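Local coordinates for segregation and condensation protein A (Pyrococcus furiosus, PDB 5XNS) that probably acts as the kleisin subunit of the SMC-ScpA complex, linking SMC proteins in chromosome organisation, this piece being its C-terminal domain, at residues 1-13 with 41-54. Residues are numbered along the deposited sequence; the frame is centred on the assembly and turned at random.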
# COMPACT_ATOMS: atom_id res chain seq x y z
N ASP B 1 29.05 14.71 -7.07
CA ASP B 1 28.24 15.37 -6.05
C ASP B 1 28.35 14.66 -4.70
O ASP B 1 28.78 15.24 -3.71
CB ASP B 1 26.78 15.46 -6.51
CG ASP B 1 26.30 14.18 -7.20
OD1 ASP B 1 26.94 13.77 -8.20
OD2 ASP B 1 25.30 13.59 -6.74
N ILE B 2 27.93 13.39 -4.67
CA ILE B 2 28.15 12.54 -3.50
C ILE B 2 29.35 11.62 -3.69
O ILE B 2 29.86 11.09 -2.69
CB ILE B 2 26.89 11.71 -3.15
CG1 ILE B 2 26.63 10.63 -4.21
CG2 ILE B 2 25.68 12.61 -2.99
CD1 ILE B 2 27.04 9.23 -3.79
N GLU B 3 29.82 11.42 -4.92
CA GLU B 3 30.87 10.44 -5.16
C GLU B 3 32.11 10.72 -4.33
O GLU B 3 32.80 9.78 -3.92
CB GLU B 3 31.22 10.38 -6.64
CG GLU B 3 30.40 9.38 -7.44
CD GLU B 3 30.93 9.16 -8.85
OE1 GLU B 3 31.89 8.37 -9.03
OE2 GLU B 3 30.39 9.80 -9.78
N LYS B 4 32.40 11.99 -4.02
CA LYS B 4 33.61 12.27 -3.26
C LYS B 4 33.45 11.91 -1.79
O LYS B 4 34.43 11.51 -1.14
CB LYS B 4 34.02 13.74 -3.45
CG LYS B 4 33.16 14.78 -2.74
CD LYS B 4 33.81 16.17 -2.81
CE LYS B 4 33.10 17.16 -1.89
NZ LYS B 4 33.65 18.54 -1.98
N TYR B 5 32.24 12.02 -1.24
CA TYR B 5 32.02 11.64 0.16
C TYR B 5 32.06 10.12 0.33
O TYR B 5 32.60 9.62 1.32
CB TYR B 5 30.69 12.21 0.66
CG TYR B 5 30.67 13.71 0.54
CD1 TYR B 5 31.44 14.50 1.40
CD2 TYR B 5 29.90 14.35 -0.44
CE1 TYR B 5 31.44 15.88 1.29
CE2 TYR B 5 29.90 15.73 -0.56
CZ TYR B 5 30.67 16.49 0.32
OH TYR B 5 30.68 17.86 0.21
N VAL B 6 31.51 9.39 -0.64
CA VAL B 6 31.61 7.93 -0.60
C VAL B 6 33.07 7.49 -0.70
O VAL B 6 33.53 6.64 0.06
CB VAL B 6 30.73 7.32 -1.71
CG1 VAL B 6 30.93 5.84 -1.80
CG2 VAL B 6 29.26 7.65 -1.43
N GLU B 7 33.82 8.10 -1.62
CA GLU B 7 35.25 7.80 -1.74
C GLU B 7 36.02 8.19 -0.49
O GLU B 7 36.90 7.45 -0.04
CB GLU B 7 35.82 8.49 -2.98
CG GLU B 7 37.34 8.35 -3.11
CD GLU B 7 37.78 6.96 -3.60
OE1 GLU B 7 38.99 6.63 -3.49
OE2 GLU B 7 36.90 6.21 -4.09
N GLU B 8 35.71 9.37 0.09
CA GLU B 8 36.36 9.76 1.34
C GLU B 8 36.15 8.71 2.41
O GLU B 8 37.09 8.34 3.12
CB GLU B 8 35.83 11.12 1.81
CG GLU B 8 36.56 12.34 1.23
CD GLU B 8 35.86 13.68 1.56
OE1 GLU B 8 35.99 14.65 0.77
OE2 GLU B 8 35.18 13.74 2.62
N LEU B 9 34.92 8.20 2.53
CA LEU B 9 34.64 7.21 3.55
C LEU B 9 35.38 5.91 3.27
O LEU B 9 35.85 5.24 4.19
CB LEU B 9 33.13 6.99 3.65
CG LEU B 9 32.69 5.84 4.55
CD1 LEU B 9 33.15 6.05 5.99
CD2 LEU B 9 31.18 5.68 4.46
N TYR B 10 35.49 5.54 1.99
CA TYR B 10 36.27 4.37 1.61
C TYR B 10 37.72 4.49 2.08
O TYR B 10 38.26 3.57 2.70
CB TYR B 10 36.20 4.17 0.10
CG TYR B 10 36.98 3.00 -0.42
CD1 TYR B 10 36.87 1.74 0.17
CD2 TYR B 10 37.79 3.13 -1.55
CE1 TYR B 10 37.57 0.65 -0.33
CE2 TYR B 10 38.49 2.05 -2.05
CZ TYR B 10 38.38 0.82 -1.44
OH TYR B 10 39.07 -0.26 -1.93
N LYS B 11 38.36 5.63 1.79
CA LYS B 11 39.77 5.81 2.15
C LYS B 11 39.95 5.73 3.66
O LYS B 11 40.94 5.16 4.15
CB LYS B 11 40.30 7.15 1.63
CG LYS B 11 40.24 7.35 0.11
CD LYS B 11 41.26 8.42 -0.34
CE LYS B 11 40.80 9.19 -1.59
NZ LYS B 11 39.87 10.32 -1.27
N VAL B 12 39.00 6.29 4.42
CA VAL B 12 39.04 6.18 5.87
C VAL B 12 38.98 4.72 6.30
O VAL B 12 39.76 4.28 7.17
CB VAL B 12 37.89 7.00 6.48
CG1 VAL B 12 37.67 6.59 7.94
CG2 VAL B 12 38.18 8.49 6.34
N VAL B 13 38.05 3.96 5.72
CA VAL B 13 37.91 2.54 6.05
C VAL B 13 39.20 1.78 5.75
O VAL B 13 39.69 0.99 6.57
CB VAL B 13 36.72 1.93 5.29
CG1 VAL B 13 36.75 0.39 5.39
CG2 VAL B 13 35.40 2.47 5.87
N THR B 41 25.82 7.54 6.64
CA THR B 41 26.97 6.65 6.76
C THR B 41 26.60 5.24 6.32
O THR B 41 27.32 4.61 5.53
CB THR B 41 27.48 6.63 8.21
OG1 THR B 41 27.65 7.98 8.68
CG2 THR B 41 28.82 5.87 8.31
N PHE B 42 25.46 4.74 6.81
CA PHE B 42 24.99 3.42 6.42
C PHE B 42 24.83 3.33 4.90
O PHE B 42 25.32 2.38 4.26
CB PHE B 42 23.67 3.13 7.16
CG PHE B 42 23.16 1.72 7.01
CD1 PHE B 42 24.03 0.64 7.09
CD2 PHE B 42 21.80 1.49 6.84
CE1 PHE B 42 23.55 -0.66 6.97
CE2 PHE B 42 21.30 0.19 6.72
CZ PHE B 42 22.18 -0.89 6.79
N LEU B 43 24.20 4.35 4.31
CA LEU B 43 23.96 4.35 2.86
C LEU B 43 25.26 4.32 2.08
O LEU B 43 25.41 3.54 1.13
CB LEU B 43 23.14 5.59 2.48
CG LEU B 43 22.66 5.72 1.03
CD1 LEU B 43 21.67 4.63 0.69
CD2 LEU B 43 22.01 7.08 0.85
N TYR B 44 26.22 5.17 2.46
CA TYR B 44 27.49 5.22 1.75
C TYR B 44 28.21 3.88 1.81
O TYR B 44 28.81 3.43 0.82
CB TYR B 44 28.35 6.35 2.32
CG TYR B 44 27.82 7.74 1.97
CD1 TYR B 44 26.70 7.90 1.17
CD2 TYR B 44 28.45 8.88 2.43
CE1 TYR B 44 26.22 9.14 0.83
CE2 TYR B 44 27.98 10.14 2.11
CZ TYR B 44 26.86 10.27 1.31
OH TYR B 44 26.38 11.52 0.98
N LEU B 45 28.12 3.20 2.96
CA LEU B 45 28.67 1.85 3.05
C LEU B 45 27.93 0.89 2.12
O LEU B 45 28.55 0.08 1.43
CB LEU B 45 28.63 1.38 4.50
CG LEU B 45 29.61 2.12 5.41
CD1 LEU B 45 29.28 1.83 6.87
CD2 LEU B 45 31.08 1.78 5.09
N LEU B 46 26.60 1.01 2.04
CA LEU B 46 25.88 0.12 1.13
C LEU B 46 26.24 0.41 -0.32
O LEU B 46 26.31 -0.52 -1.14
CB LEU B 46 24.37 0.24 1.34
CG LEU B 46 24.00 -0.24 2.74
CD1 LEU B 46 22.71 0.43 3.20
CD2 LEU B 46 23.89 -1.75 2.79
N PHE B 47 26.46 1.68 -0.67
CA PHE B 47 27.00 2.02 -1.99
C PHE B 47 28.34 1.32 -2.22
O PHE B 47 28.57 0.70 -3.26
CB PHE B 47 27.16 3.54 -2.13
CG PHE B 47 25.86 4.30 -2.28
CD1 PHE B 47 24.64 3.64 -2.38
CD2 PHE B 47 25.86 5.69 -2.30
CE1 PHE B 47 23.45 4.35 -2.52
CE2 PHE B 47 24.67 6.40 -2.43
CZ PHE B 47 23.47 5.73 -2.55
N LEU B 48 29.25 1.41 -1.24
CA LEU B 48 30.55 0.79 -1.39
C LEU B 48 30.43 -0.73 -1.48
O LEU B 48 31.18 -1.38 -2.20
CB LEU B 48 31.47 1.20 -0.23
CG LEU B 48 32.05 2.63 -0.33
CD1 LEU B 48 32.64 3.06 0.99
CD2 LEU B 48 33.09 2.76 -1.44
N GLU B 49 29.47 -1.31 -0.76
CA GLU B 49 29.35 -2.76 -0.82
C GLU B 49 28.77 -3.22 -2.15
O GLU B 49 29.19 -4.25 -2.67
CB GLU B 49 28.50 -3.27 0.34
CG GLU B 49 28.43 -4.79 0.36
CD GLU B 49 27.79 -5.33 1.60
OE1 GLU B 49 26.72 -4.80 1.97
OE2 GLU B 49 28.36 -6.28 2.19
N ASN B 50 27.84 -2.45 -2.72
CA ASN B 50 27.28 -2.83 -4.01
C ASN B 50 28.32 -2.77 -5.11
O ASN B 50 28.20 -3.47 -6.12
CB ASN B 50 26.08 -1.94 -4.34
CG ASN B 50 25.12 -2.60 -5.30
OD1 ASN B 50 24.45 -3.59 -4.95
ND2 ASN B 50 25.06 -2.09 -6.52
N MET B 51 29.35 -1.94 -4.95
CA MET B 51 30.46 -1.86 -5.89
C MET B 51 31.59 -2.84 -5.56
O MET B 51 32.61 -2.82 -6.25
CB MET B 51 31.05 -0.44 -5.93
CG MET B 51 30.08 0.64 -6.31
SD MET B 51 30.86 2.27 -6.14
CE MET B 51 30.97 2.48 -4.39
N GLY B 52 31.43 -3.66 -4.53
CA GLY B 52 32.45 -4.63 -4.19
C GLY B 52 33.67 -4.07 -3.49
O GLY B 52 34.68 -4.78 -3.40
N ARG B 53 33.62 -2.84 -2.97
CA ARG B 53 34.79 -2.25 -2.33
C ARG B 53 34.86 -2.51 -0.83
O ARG B 53 35.97 -2.46 -0.26
CB ARG B 53 34.86 -0.75 -2.60
CG ARG B 53 34.80 -0.41 -4.05
CD ARG B 53 35.31 0.99 -4.33
NE ARG B 53 35.27 1.26 -5.76
CZ ARG B 53 36.17 0.81 -6.64
NH1 ARG B 53 37.20 0.06 -6.23
NH2 ARG B 53 36.05 1.10 -7.94
N VAL B 54 33.73 -2.78 -0.16
CA VAL B 54 33.73 -3.20 1.23
C VAL B 54 32.75 -4.36 1.37
O VAL B 54 31.88 -4.58 0.53
CB VAL B 54 33.35 -2.08 2.22
CG1 VAL B 54 34.19 -0.83 1.97
CG2 VAL B 54 31.85 -1.78 2.14
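Val6 of helix 3-13 sits where the backbones come nearest, with its two methyls reaching different partners on helix 41-50. CG2 lies over one face of the Tyr44 ring, a CH-pi contact 3.9 Å from the centroid, and also meets the edge of Phe47. CG1, anti to the backbone N (chi1 173°), is carried against Leu48 CG at 3.7 Å, the two side chains sliding past each other in opposite directions. One turn on, Leu9 pushes CD2 against Tyr44 CB at 3.6 Å and reaches Leu45; Val13 touches Leu45 too, and both pack on Val67 of strand 65-69. The axes cross steeply (-82°), 9.6 Å apart, centring the closest packing on Val6, Leu9, Tyr44 and Leu48. Tyr10 belongs to this close-packed part, its CB on Leu48 CD2, whereas Arg53, just past the Schellman motif ending the second helix, is exposed to solvent and lays CB over the Tyr10 ring face, 4.2 Å from the centroid. Toward the start of segment 1-13 packing thins: Tyr5 offers Tyr44 its CB while its ring leads away, and Ile2 CD1 meets Phe47 CE2 at 3.9 Å. The first helix thus crosses helix 35-50 of a small winged-helix domain, whose Phe42, Leu43 and Leu46 pack on another protein's chain, probably the SMC partner. No hydrogen bond or salt bridge spans the two segments, so cohesion rests on apolar van der Waals contact and CH-pi interactions.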